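Local coordinates for protein Xaa-Pro Dipeptidase (Alteromonas macleodii, PDB 2QS8) that probably hydrolyses peptides as a metal-dependent carboxypeptidase or dipeptidase of the amidohydrolase superfamily, here with methionine held in its active site, at residues Phe107-Gln112 / Lys364-Glu369; Gly134-Ala139 / Ile404-Leu409; Ile144-Gly149 / Pro211-Glu216; Thr196-Val201 / Ala233-Gly238. One frame throughout, in Å; residues are numbered along the deposited sequence.

Contact 1 of 4, residues Phe107-Gln112 / Lys364-Glu369; sequences FTTVRQ and KLLRIE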
loop_
_atom_site.group_PDB
_atom_site.type_symbol
_atom_site.label_atom_id
_atom_site.label_comp_id
_atom_site.label_asym_id
_atom_site.label_seq_id
_atom_site.Cartn_x
_atom_site.Cartn_y
_atom_site.Cartn_z
ATOM N N PHE A 107 21.585 -14.546 -35.942
ATOM C CA PHE A 107 21.466 -13.647 -34.797
ATOM C C PHE A 107 22.192 -14.206 -33.580
ATOM O O PHE A 107 21.715 -15.120 -32.907
ATOM C CB PHE A 107 19.996 -13.358 -34.494
ATOM C CG PHE A 107 19.330 -12.526 -35.552
ATOM C CD1 PHE A 107 18.975 -13.085 -36.775
ATOM C CD2 PHE A 107 19.119 -11.167 -35.354
ATOM C CE1 PHE A 107 18.425 -12.299 -37.784
ATOM C CE2 PHE A 107 18.573 -10.381 -36.356
ATOM C CZ PHE A 107 18.224 -10.949 -37.574
ATOM N N THR A 108 23.364 -13.632 -33.322
ATOM C CA THR A 108 24.230 -14.044 -32.227
ATOM C C THR A 108 23.882 -13.390 -30.890
ATOM O O THR A 108 24.311 -13.846 -29.834
ATOM C CB THR A 108 25.702 -13.748 -32.592
ATOM O OG1 THR A 108 25.826 -12.392 -33.045
ATOM C CG2 THR A 108 26.174 -14.712 -33.682
ATOM N N THR A 109 23.114 -12.315 -30.932
ATOM C CA THR A 109 22.709 -11.648 -29.711
ATOM C C THR A 109 21.250 -11.242 -29.851
ATOM O O THR A 109 20.842 -10.757 -30.905
ATOM C CB THR A 109 23.555 -10.369 -29.421
ATOM O OG1 THR A 109 24.929 -10.717 -29.243
ATOM C CG2 THR A 109 23.069 -9.688 -28.139
ATOM N N VAL A 110 20.464 -11.458 -28.798
ATOM C CA VAL A 110 19.057 -11.076 -28.810
ATOM C C VAL A 110 18.652 -10.513 -27.457
ATOM O O VAL A 110 19.288 -10.784 -26.442
ATOM C CB VAL A 110 18.106 -12.276 -29.130
ATOM C CG1 VAL A 110 18.405 -12.838 -30.510
ATOM C CG2 VAL A 110 18.253 -13.369 -28.078
ATOM N N ARG A 111 17.597 -9.709 -27.464
ATOM C CA ARG A 111 17.054 -9.144 -26.247
ATOM C C ARG A 111 15.642 -9.743 -26.093
ATOM O O ARG A 111 14.740 -9.400 -26.866
ATOM C CB ARG A 111 16.966 -7.611 -26.350
ATOM C CG ARG A 111 16.588 -6.913 -25.043
ATOM C CD ARG A 111 16.448 -5.384 -25.183
ATOM N NE ARG A 111 15.364 -5.012 -26.084
ATOM C CZ ARG A 111 14.838 -3.798 -26.170
ATOM N NH1 ARG A 111 15.299 -2.816 -25.407
ATOM N NH2 ARG A 111 13.826 -3.573 -26.993
ATOM N N GLN A 112 15.458 -10.664 -25.145
ATOM C CA GLN A 112 14.134 -11.239 -24.913
ATOM C C GLN A 112 13.387 -10.274 -23.997
ATOM O O GLN A 112 13.787 -10.042 -22.854
ATOM C CB GLN A 112 14.214 -12.601 -24.223
ATOM C CG GLN A 112 12.829 -13.168 -23.917
ATOM C CD GLN A 112 12.601 -14.536 -24.531
ATOM O OE1 GLN A 112 13.153 -14.856 -25.584
ATOM N NE2 GLN A 112 11.772 -15.342 -23.884
ATOM N N LYS A 364 24.308 -0.485 -29.066
ATOM C CA LYS A 364 24.227 0.704 -28.222
ATOM C C LYS A 364 23.031 0.609 -27.265
ATOM O O LYS A 364 23.141 0.945 -26.086
ATOM C CB LYS A 364 24.093 1.966 -29.080
ATOM C CG LYS A 364 25.284 2.242 -29.984
ATOM C CD LYS A 364 25.003 3.417 -30.912
ATOM C CE LYS A 364 26.053 3.514 -31.999
ATOM N NZ LYS A 364 25.653 4.495 -33.049
ATOM N N LEU A 365 21.894 0.153 -27.784
ATOM C CA LEU A 365 20.689 0.002 -26.970
ATOM C C LEU A 365 20.911 -1.010 -25.844
ATOM O O LEU A 365 20.357 -0.860 -24.762
ATOM C CB LEU A 365 19.498 -0.436 -27.835
ATOM C CG LEU A 365 18.129 -0.574 -27.146
ATOM C CD1 LEU A 365 17.785 0.680 -26.334
ATOM C CD2 LEU A 365 17.068 -0.824 -28.206
ATOM N N LEU A 366 21.723 -2.032 -26.106
ATOM C CA LEU A 366 22.026 -3.042 -25.098
ATOM C C LEU A 366 23.263 -2.668 -24.282
ATOM O O LEU A 366 23.701 -3.439 -23.436
ATOM C CB LEU A 366 22.249 -4.410 -25.747
ATOM C CG LEU A 366 21.021 -5.281 -26.051
ATOM C CD1 LEU A 366 21.465 -6.589 -26.686
ATOM C CD2 LEU A 366 20.253 -5.575 -24.766
ATOM N N ARG A 367 23.826 -1.491 -24.559
ATOM C CA ARG A 367 24.995 -0.983 -23.838
ATOM C C ARG A 367 26.198 -1.911 -23.927
ATOM O O ARG A 367 26.870 -2.165 -22.928
ATOM C CB ARG A 367 24.629 -0.737 -22.365
ATOM C CG ARG A 367 23.387 0.128 -22.201
ATOM C CD ARG A 367 22.945 0.268 -20.763
ATOM N NE ARG A 367 21.711 1.043 -20.658
ATOM C CZ ARG A 367 21.162 1.444 -19.515
ATOM N NH1 ARG A 367 21.735 1.150 -18.348
ATOM N NH2 ARG A 367 20.029 2.138 -19.542
ATOM N N ILE A 368 26.461 -2.417 -25.127
ATOM C CA ILE A 368 27.596 -3.305 -25.343
ATOM C C ILE A 368 28.360 -2.957 -26.622
ATOM O O ILE A 368 29.137 -3.767 -27.133
ATOM C CB ILE A 368 27.152 -4.781 -25.406
ATOM C CG1 ILE A 368 26.009 -4.945 -26.404
ATOM C CG2 ILE A 368 26.744 -5.256 -24.038
ATOM C CD1 ILE A 368 25.631 -6.390 -26.634
ATOM N N GLU A 369 28.159 -1.738 -27.114
ATOM C CA GLU A 369 28.811 -1.289 -28.340
ATOM C C GLU A 369 30.333 -1.267 -28.272
ATOM O O GLU A 369 30.997 -1.204 -29.297
ATOM C CB GLU A 369 28.326 0.112 -28.740
ATOM C CG GLU A 369 28.765 1.211 -27.793
ATOM C CD GLU A 369 27.751 1.485 -26.702
ATOM O OE1 GLU A 369 27.138 0.517 -26.191
ATOM O OE2 GLU A 369 27.574 2.671 -26.350
HETATM O O HOH W 1 17.997 -2.364 -24.066
#

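Contact 2 of 4, residues Gly134-Ala139 / Ile404-Leu409; sequences GPRIFA and IKDGLL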
loop_
_atom_site.group_PDB
_atom_site.type_symbol
_atom_site.label_atom_id
_atom_site.label_comp_id
_atom_site.label_asym_id
_atom_site.label_seq_id
_atom_site.Cartn_x
_atom_site.Cartn_y
_atom_site.Cartn_z
ATOM N N GLY A 134 23.477 -21.348 -28.376
ATOM C CA GLY A 134 22.450 -20.336 -28.547
ATOM C C GLY A 134 23.074 -18.953 -28.650
ATOM O O GLY A 134 24.289 -18.806 -28.588
ATOM N N PRO A 135 22.256 -17.911 -28.805
ATOM C CA PRO A 135 22.784 -16.552 -28.910
ATOM C C PRO A 135 23.062 -15.975 -27.528
ATOM O O PRO A 135 22.768 -16.607 -26.515
ATOM C CB PRO A 135 21.658 -15.819 -29.616
ATOM C CG PRO A 135 20.443 -16.437 -28.953
ATOM C CD PRO A 135 20.785 -17.917 -28.914
ATOM N N ARG A 136 23.654 -14.788 -27.488
ATOM C CA ARG A 136 23.902 -14.119 -26.215
ATOM C C ARG A 136 22.523 -13.557 -25.875
ATOM O O ARG A 136 21.943 -12.814 -26.670
ATOM C CB ARG A 136 24.901 -12.971 -26.375
ATOM C CG ARG A 136 26.317 -13.404 -26.706
ATOM C CD ARG A 136 27.200 -12.201 -27.050
ATOM N NE ARG A 136 28.459 -12.633 -27.651
ATOM C CZ ARG A 136 29.476 -13.165 -26.980
ATOM N NH1 ARG A 136 29.403 -13.334 -25.665
ATOM N NH2 ARG A 136 30.562 -13.550 -27.626
ATOM N N ILE A 137 21.994 -13.919 -24.715
ATOM C CA ILE A 137 20.669 -13.458 -24.337
ATOM C C ILE A 137 20.647 -12.428 -23.221
ATOM O O ILE A 137 21.301 -12.588 -22.199
ATOM C CB ILE A 137 19.772 -14.637 -23.897
ATOM C CG1 ILE A 137 19.632 -15.654 -25.038
ATOM C CG2 ILE A 137 18.397 -14.111 -23.467
ATOM C CD1 ILE A 137 18.775 -16.871 -24.673
ATOM N N PHE A 138 19.885 -11.365 -23.438
ATOM C CA PHE A 138 19.699 -10.319 -22.452
ATOM C C PHE A 138 18.190 -10.322 -22.225
ATOM O O PHE A 138 17.397 -9.976 -23.113
ATOM C CB PHE A 138 20.220 -8.994 -22.982
ATOM C CG PHE A 138 21.712 -8.976 -23.155
ATOM C CD1 PHE A 138 22.291 -9.298 -24.370
ATOM C CD2 PHE A 138 22.547 -8.665 -22.081
ATOM C CE1 PHE A 138 23.674 -9.312 -24.520
ATOM C CE2 PHE A 138 23.942 -8.675 -22.227
ATOM C CZ PHE A 138 24.498 -8.998 -23.450
ATOM N N ALA A 139 17.804 -10.742 -21.026
ATOM C CA ALA A 139 16.401 -10.899 -20.688
ATOM C C ALA A 139 15.795 -9.887 -19.740
ATOM O O ALA A 139 16.474 -9.303 -18.897
ATOM C CB ALA A 139 16.186 -12.295 -20.151
ATOM N N ILE A 404 29.686 -17.500 -36.285
ATOM C CA ILE A 404 30.781 -17.593 -35.327
ATOM C C ILE A 404 30.414 -16.756 -34.116
ATOM O O ILE A 404 30.006 -15.607 -34.249
ATOM C CB ILE A 404 32.107 -17.058 -35.909
ATOM C CG1 ILE A 404 32.493 -17.880 -37.146
ATOM C CG2 ILE A 404 33.199 -17.145 -34.859
ATOM C CD1 ILE A 404 33.724 -17.378 -37.889
ATOM N N LYS A 405 30.554 -17.336 -32.937
ATOM C CA LYS A 405 30.218 -16.625 -31.715
ATOM C C LYS A 405 31.318 -16.832 -30.693
ATOM O O LYS A 405 31.693 -17.965 -30.395
ATOM C CB LYS A 405 28.894 -17.143 -31.160
ATOM C CG LYS A 405 28.504 -16.550 -29.816
ATOM C CD LYS A 405 27.528 -17.487 -29.119
ATOM C CE LYS A 405 27.261 -17.075 -27.695
ATOM N NZ LYS A 405 26.480 -18.130 -27.010
ATOM N N ASP A 406 31.826 -15.722 -30.168
ATOM C CA ASP A 406 32.898 -15.742 -29.185
ATOM C C ASP A 406 34.133 -16.457 -29.736
ATOM O O ASP A 406 34.807 -17.201 -29.023
ATOM C CB ASP A 406 32.417 -16.420 -27.898
ATOM C CG ASP A 406 33.047 -15.826 -26.654
ATOM O OD1 ASP A 406 33.005 -14.580 -26.496
ATOM O OD2 ASP A 406 33.573 -16.601 -25.828
ATOM N N GLY A 407 34.422 -16.226 -31.013
ATOM C CA GLY A 407 35.581 -16.845 -31.631
ATOM C C GLY A 407 35.430 -18.311 -31.996
ATOM O O GLY A 407 36.398 -18.933 -32.434
ATOM N N LEU A 408 34.235 -18.872 -31.810
ATOM C CA LEU A 408 33.995 -20.280 -32.147
ATOM C C LEU A 408 33.004 -20.427 -33.298
ATOM O O LEU A 408 32.006 -19.709 -33.377
ATOM C CB LEU A 408 33.498 -21.057 -30.924
ATOM C CG LEU A 408 34.549 -21.611 -29.947
ATOM C CD1 LEU A 408 35.480 -20.511 -29.454
ATOM C CD2 LEU A 408 33.834 -22.257 -28.770
ATOM N N LEU A 409 33.292 -21.366 -34.192
ATOM C CA LEU A 409 32.457 -21.612 -35.361
ATOM C C LEU A 409 31.398 -22.674 -35.088
ATOM O O LEU A 409 31.721 -23.789 -34.675
ATOM C CB LEU A 409 33.334 -22.057 -36.537
ATOM C CG LEU A 409 32.660 -22.309 -37.888
ATOM C CD1 LEU A 409 32.291 -20.993 -38.551
ATOM C CD2 LEU A 409 33.604 -23.085 -38.780
HETATM O O HOH W 2 32.050 -13.809 -23.711
#

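Contact 3 of 4, residues Ile144-Gly149 / Pro211-Glu216; sequences IATTGG and PQFTQE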
loop_
_atom_site.group_PDB
_atom_site.type_symbol
_atom_site.label_atom_id
_atom_site.label_comp_id
_atom_site.label_asym_id
_atom_site.label_seq_id
_atom_site.Cartn_x
_atom_site.Cartn_y
_atom_site.Cartn_z
ATOM N N ILE A 144 6.220 -6.192 -17.001
ATOM C CA ILE A 144 5.426 -5.598 -15.944
ATOM C C ILE A 144 4.226 -4.840 -16.495
ATOM O O ILE A 144 4.340 -4.088 -17.461
ATOM C CB ILE A 144 6.268 -4.661 -15.075
ATOM C CG1 ILE A 144 7.419 -5.443 -14.439
ATOM C CG2 ILE A 144 5.384 -4.015 -14.005
ATOM C CD1 ILE A 144 8.348 -4.590 -13.572
ATOM N N ALA A 145 3.079 -5.050 -15.858
ATOM C CA ALA A 145 1.840 -4.419 -16.271
ATOM C C ALA A 145 0.982 -4.019 -15.078
ATOM O O ALA A 145 1.245 -4.412 -13.935
ATOM C CB ALA A 145 1.043 -5.383 -17.161
ATOM N N THR A 146 -0.048 -3.225 -15.362
ATOM C CA THR A 146 -1.002 -2.817 -14.345
ATOM C C THR A 146 -2.216 -3.741 -14.487
ATOM O O THR A 146 -2.383 -4.393 -15.514
ATOM C CB THR A 146 -1.441 -1.357 -14.527
ATOM O OG1 THR A 146 -1.868 -1.134 -15.871
ATOM C CG2 THR A 146 -0.288 -0.442 -14.203
ATOM N N THR A 147 -3.052 -3.794 -13.456
ATOM C CA THR A 147 -4.229 -4.659 -13.481
ATOM C C THR A 147 -4.976 -4.631 -14.815
ATOM O O THR A 147 -5.401 -3.579 -15.277
ATOM C CB THR A 147 -5.201 -4.288 -12.353
ATOM O OG1 THR A 147 -4.559 -4.511 -11.091
ATOM C CG2 THR A 147 -6.502 -5.121 -12.450
ATOM N N GLY A 148 -5.129 -5.799 -15.426
ATOM C CA GLY A 148 -5.834 -5.877 -16.693
ATOM C C GLY A 148 -5.027 -5.455 -17.906
ATOM O O GLY A 148 -5.502 -5.552 -19.034
ATOM N N GLY A 149 -3.803 -4.998 -17.670
ATOM C CA GLY A 149 -2.938 -4.551 -18.744
ATOM C C GLY A 149 -2.548 -5.620 -19.748
ATOM O O GLY A 149 -2.697 -6.827 -19.507
ATOM N N PRO A 211 -3.611 4.295 -22.545
ATOM C CA PRO A 211 -2.500 4.479 -21.592
ATOM C C PRO A 211 -2.751 3.651 -20.317
ATOM O O PRO A 211 -3.760 3.858 -19.625
ATOM C CB PRO A 211 -2.525 5.982 -21.330
ATOM C CG PRO A 211 -3.990 6.301 -21.428
ATOM C CD PRO A 211 -4.416 5.524 -22.654
ATOM N N GLN A 212 -1.850 2.718 -20.014
ATOM C CA GLN A 212 -2.023 1.850 -18.841
ATOM C C GLN A 212 -1.039 2.065 -17.682
ATOM O O GLN A 212 -1.031 1.316 -16.709
ATOM C CB GLN A 212 -2.035 0.383 -19.281
ATOM C CG GLN A 212 -3.064 0.118 -20.374
ATOM C CD GLN A 212 -3.236 -1.349 -20.691
ATOM O OE1 GLN A 212 -2.301 -2.140 -20.540
ATOM N NE2 GLN A 212 -4.430 -1.720 -21.154
ATOM N N PHE A 213 -0.219 3.097 -17.792
ATOM C CA PHE A 213 0.715 3.468 -16.738
ATOM C C PHE A 213 0.510 4.963 -16.526
ATOM O O PHE A 213 0.390 5.720 -17.496
ATOM C CB PHE A 213 2.170 3.213 -17.152
ATOM C CG PHE A 213 2.722 1.876 -16.711
ATOM C CD1 PHE A 213 2.309 0.693 -17.316
ATOM C CD2 PHE A 213 3.662 1.810 -15.691
ATOM C CE1 PHE A 213 2.830 -0.541 -16.911
ATOM C CE2 PHE A 213 4.191 0.579 -15.273
ATOM C CZ PHE A 213 3.773 -0.597 -15.886
ATOM N N THR A 214 0.446 5.392 -15.275
ATOM C CA THR A 214 0.295 6.815 -14.978
ATOM C C THR A 214 1.715 7.379 -15.107
ATOM O O THR A 214 2.684 6.620 -15.134
ATOM C CB THR A 214 -0.195 7.043 -13.540
ATOM O OG1 THR A 214 0.841 6.641 -12.645
ATOM C CG2 THR A 214 -1.469 6.215 -13.238
ATOM N N GLN A 215 1.854 8.701 -15.184
ATOM C CA GLN A 215 3.179 9.289 -15.320
ATOM C C GLN A 215 3.991 8.930 -14.074
ATOM O O GLN A 215 5.172 8.595 -14.161
ATOM C CB GLN A 215 3.094 10.804 -15.486
ATOM C CG GLN A 215 4.430 11.438 -15.840
ATOM C CD GLN A 215 4.964 10.940 -17.179
ATOM O OE1 GLN A 215 4.352 11.151 -18.234
ATOM N NE2 GLN A 215 6.114 10.275 -17.142
ATOM N N GLU A 216 3.348 8.998 -12.915
ATOM C CA GLU A 216 4.004 8.650 -11.656
ATOM C C GLU A 216 4.490 7.188 -11.670
ATOM O O GLU A 216 5.585 6.884 -11.201
ATOM C CB GLU A 216 3.029 8.860 -10.499
ATOM C CG GLU A 216 3.492 8.340 -9.149
ATOM C CD GLU A 216 2.422 8.515 -8.064
ATOM O OE1 GLU A 216 1.260 8.112 -8.289
ATOM O OE2 GLU A 216 2.744 9.053 -6.981
HETATM O O HOH W 3 -0.126 -2.716 -18.710
HETATM O O HOH W 4 -5.431 -4.402 -21.295
#

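Contact 4 of 4, residues Thr196-Val201 / Ala233-Gly238; sequences TVTGGV and AVHAHG. With MET (methionine), chain D.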
loop_
_atom_site.group_PDB
_atom_site.type_symbol
_atom_site.label_atom_id
_atom_site.label_comp_id
_atom_site.label_asym_id
_atom_site.label_seq_id
_atom_site.Cartn_x
_atom_site.Cartn_y
_atom_site.Cartn_z
ATOM N N THR A 196 4.293 -2.746 -20.345
ATOM C CA THR A 196 3.297 -2.450 -21.364
ATOM C C THR A 196 2.663 -1.129 -20.911
ATOM O O THR A 196 1.777 -1.098 -20.056
ATOM C CB THR A 196 2.221 -3.572 -21.483
ATOM O OG1 THR A 196 1.745 -3.946 -20.184
ATOM C CG2 THR A 196 2.804 -4.791 -22.167
ATOM N N VAL A 197 3.157 -0.032 -21.474
ATOM C CA VAL A 197 2.657 1.287 -21.121
ATOM C C VAL A 197 1.281 1.598 -21.735
ATOM O O VAL A 197 0.643 2.582 -21.359
ATOM C CB VAL A 197 3.676 2.394 -21.522
ATOM C CG1 VAL A 197 3.452 2.827 -22.952
ATOM C CG2 VAL A 197 3.572 3.568 -20.553
ATOM N N THR A 198 0.838 0.777 -22.686
ATOM C CA THR A 198 -0.486 0.957 -23.288
ATOM C C THR A 198 -1.105 -0.416 -23.508
ATOM O O THR A 198 -0.450 -1.436 -23.306
ATOM C CB THR A 198 -0.435 1.657 -24.671
ATOM O OG1 THR A 198 0.103 0.754 -25.646
ATOM C CG2 THR A 198 0.418 2.916 -24.618
ATOM N N GLY A 199 -2.366 -0.441 -23.928
ATOM C CA GLY A 199 -3.016 -1.709 -24.205
ATOM C C GLY A 199 -2.293 -2.395 -25.352
ATOM O O GLY A 199 -1.415 -1.795 -25.976
ATOM N N GLY A 200 -2.658 -3.640 -25.639
ATOM C CA GLY A 200 -2.001 -4.373 -26.707
ATOM C C GLY A 200 -2.946 -5.167 -27.584
ATOM O O GLY A 200 -4.157 -5.159 -27.364
ATOM N N VAL A 201 -2.391 -5.876 -28.564
ATOM C CA VAL A 201 -3.185 -6.657 -29.507
ATOM C C VAL A 201 -3.504 -8.102 -29.114
ATOM O O VAL A 201 -4.666 -8.465 -28.954
ATOM C CB VAL A 201 -2.516 -6.684 -30.905
ATOM C CG1 VAL A 201 -3.308 -7.571 -31.858
ATOM C CG2 VAL A 201 -2.422 -5.288 -31.454
ATOM N N ALA A 233 12.670 -1.300 -21.714
ATOM C CA ALA A 233 12.031 -1.436 -23.023
ATOM C C ALA A 233 10.538 -1.191 -22.757
ATOM O O ALA A 233 10.024 -1.583 -21.710
ATOM C CB ALA A 233 12.252 -2.840 -23.579
ATOM N N VAL A 234 9.843 -0.558 -23.697
ATOM C CA VAL A 234 8.434 -0.239 -23.481
ATOM C C VAL A 234 7.455 -0.550 -24.617
ATOM O O VAL A 234 7.549 0.007 -25.709
ATOM C CB VAL A 234 8.279 1.268 -23.109
ATOM C CG1 VAL A 234 6.810 1.618 -22.847
ATOM C CG2 VAL A 234 9.124 1.586 -21.891
ATOM N N HIS A 235 6.510 -1.444 -24.347
ATOM C CA HIS A 235 5.471 -1.777 -25.316
ATOM C C HIS A 235 4.551 -0.552 -25.368
ATOM O O HIS A 235 4.150 -0.044 -24.325
ATOM C CB HIS A 235 4.668 -2.992 -24.828
ATOM C CG HIS A 235 3.367 -3.193 -25.537
ATOM N ND1 HIS A 235 3.212 -4.080 -26.576
ATOM C CD2 HIS A 235 2.152 -2.628 -25.344
ATOM C CE1 HIS A 235 1.960 -4.057 -26.996
ATOM N NE2 HIS A 235 1.297 -3.182 -26.263
ATOM N N ALA A 236 4.225 -0.075 -26.568
ATOM C CA ALA A 236 3.340 1.078 -26.687
ATOM C C ALA A 236 2.788 1.280 -28.092
ATOM O O ALA A 236 3.541 1.420 -29.054
ATOM C CB ALA A 236 4.056 2.336 -26.236
ATOM N N HIS A 237 1.465 1.292 -28.199
ATOM C CA HIS A 237 0.799 1.501 -29.475
ATOM C C HIS A 237 0.181 2.901 -29.462
ATOM O O HIS A 237 0.389 3.679 -30.385
ATOM C CB HIS A 237 -0.300 0.451 -29.694
ATOM C CG HIS A 237 0.213 -0.935 -29.914
ATOM N ND1 HIS A 237 1.024 -1.270 -30.976
ATOM C CD2 HIS A 237 0.003 -2.083 -29.227
ATOM C CE1 HIS A 237 1.291 -2.564 -30.936
ATOM N NE2 HIS A 237 0.683 -3.081 -29.884
ATOM N N GLY A 238 -0.581 3.203 -28.407
ATOM C CA GLY A 238 -1.219 4.505 -28.284
ATOM C C GLY A 238 -0.179 5.580 -28.024
ATOM O O GLY A 238 0.804 5.341 -27.316
HETATM N N MET D . 2.824 -8.357 -29.434
HETATM C CA MET D . 2.223 -7.079 -29.917
HETATM C C MET D . 0.819 -6.863 -29.357
HETATM O O MET D . 0.385 -5.695 -29.306
HETATM C CB MET D . 2.156 -7.085 -31.443
HETATM C CG MET D . 1.622 -5.802 -32.020
HETATM S SD MET D . 1.775 -5.788 -33.772
HETATM C CE MET D . 3.535 -5.665 -33.918
HETATM O OXT MET D . 0.174 -7.868 -28.986
#

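Contact 1 of 4, residues Phe107-Gln112 / Lys364-Glu369
L365, in the last turn of helix 360-365, meets R111 of strand 107-112 in two ways. Its CD2 methyl lies over one face of the guanidinium, 3.9 Å from R111 NH1, the two side chains crossing at about a right angle. Its carbonyl O takes a bond from a water that in turn accepts from R111 NH1, at 3.0 Å, so the arginine is tied to the helix end without a direct bond. L366 comes next and divides its branches between two residues of the strand: CD2 packs on the aliphatic part of R111, 3.8 Å from R111 CD, while CD1 approaches T109 CG2 at 3.8 Å. T109 offers that methyl because CG2 stands anti to the backbone N (OG1 at chi1 -62°). R367 then leaves the helix with positive phi in a Schellman motif, its N bonded back to K364 O, and the chain turns so that I368 CD1 reaches T109 CG2 more loosely, at 4.4 Å. The polar end of R111 is held mainly from elsewhere: NE bonds to M68 O, NH2 forms a salt bridge with E254, and W231 adds a cation-pi contact. Strand 107-112 runs between strands 60-67 and 136-139, with L366 also touching F138 of the latter; L365 rests on Y273, so the helix end packs across strands 107-112, 136-139 and 273-275 at the barrel wall.

Contact 2 of 4, residues Gly134-Ala139 / Ile404-Leu409
R136 and K405 lie against each other where strand 136-139 begins and the hairpin 400-411 turns. Starting from its CB, R136 sends CG to within 3.9 Å of K405 CE, then runs extended through CD to NE, which forms a salt bridge with D382. Beyond CZ, NH2 gives a nearly straight bond to D406 OD1 at 2.9 Å (167° at the hydrogen), completing a second salt bridge. The oxygen lies in the guanidinium plane, but the nitrogen meets it on the anti side and 32° out of the carboxylate plane, the two flat groups being turned 69° apart. NH1 is linked to the same OD1 through a water, weakly on the arginine side. K405 stretches the other way: with CG anti to its backbone N and the chain extended, NZ gives a 2.8 Å bond to G134 O, tilted from the carbonyl plane. The ammonium thus ends 5.8 Å from R136 NH1, each cation with its own acceptor. D406 is placed by the type I' turn from K405 to L408 that joins strands 400-405 and 408-411. F103 of helix 88-104 and I127 of helix 119-128 pack on K405, while strand 107-112 pairs with strand 136-139 alongside.

Contact 3 of 4, residues Ile144-Gly149 / Pro211-Glu216
The F213 ring carries the CG2 methyl of T146 over one face, a CH-pi contact 4.2 Å from the centroid and 15° off the ring normal. At the ring's edge, near its plane, stands the carbonyl of I144, with I144 O 3.9 Å from F213 CZ; the CG2 methyl of I144 adds an apolar contact to the same CZ. T146 works with both branches. OG1 sits between the backbone N and the carbonyl carbon (chi1 51°), which turns it to Q212 O for a 2.7 Å hydrogen bond, in the carbonyl plane and on a lone pair, and leaves CG2 for the ring. The Q212 amide, on an extended side chain, fits against G149, with OE1 3.1 Å from G149 CA. OE1 also takes a bond from H150 N and one from a water that reaches T146 N only weakly; on the other branch, Q212 NE2 gives a 2.9 Å bond to a second water. With OE1 and NE2 both engaged, the rotation of the amide would be fixed. R183 of the second subunit packs on T146. T214 is the N-cap of helix 215-227. The type II turn from T146 to G149 leads directly into H150 of the methionine pocket, so the loops after strands 145-146 and 192-196 meet here, consistent with the amidohydrolase barrel, where loops following the strands line the active site.

Contact 4 of 4, residues Thr196-Val201 / Ala233-Gly238
This is a parallel strand pairing that opens into an active-site wall: strands 192-196 and 231-236 are neighbouring parallel strands of the TIM barrel, and the chain just past their ends binds methionine. T196 forms a parallel beta bridge with H235, and V197 N bonds to H235 O at 3.0 Å. V197 then packs against the neighbouring strand, its CG1 3.4 Å from A236 CB and its CB on V234 CG1. T198 OG1 is gripped twice, accepting a nearly straight bond from H237 N (2.9 Å, 170°) and donating to G199 O on a lone pair. The same G199 O takes a second bond, 3.1 Å, from H235 NE2, which lies above the carbonyl plane although the oxygen is in the plane of the imidazole. With CG anti to its backbone N (chi1 164°), H235 presents its ring edge to both G199 and the ligand, and its CE1 lies 3.2 Å from the methionine O. H237 NE2 donates to that oxygen at 2.7 Å, and V201 N reaches it at 2.9 Å; T257 bonds H237 ND1 behind. The N-H groups of H237 NE2 and V201 thus converge on one carboxylate oxygen, which would help stabilise its negative charge, while G199 O holds the H235 ring in place.

In the fold
Contacts 1 and 2 share a sheet: strands 107-112 and 136-139 are neighbours, probably hydrogen-bonded from R136 N to T108 O and from Q112 N to F138 O (2.9 Å), and their centres lie about 11 Å apart. Contacts 3 and 4 form a second pair, centres about 9 Å apart, joined by a probable hydrogen bond from Q212 N to V197 O at 2.8 Å. The pairs meet at R111, whose NH1 packs on A233 CB. Contact 4 holds the methionine itself; the side chain of Q212 in contact 3 comes within about 10 Å of it, and that of R111 in contact 1 within about 9 Å of the magnesium ion. Contact 2 lies farthest from contact 3, about 34 Å between centres.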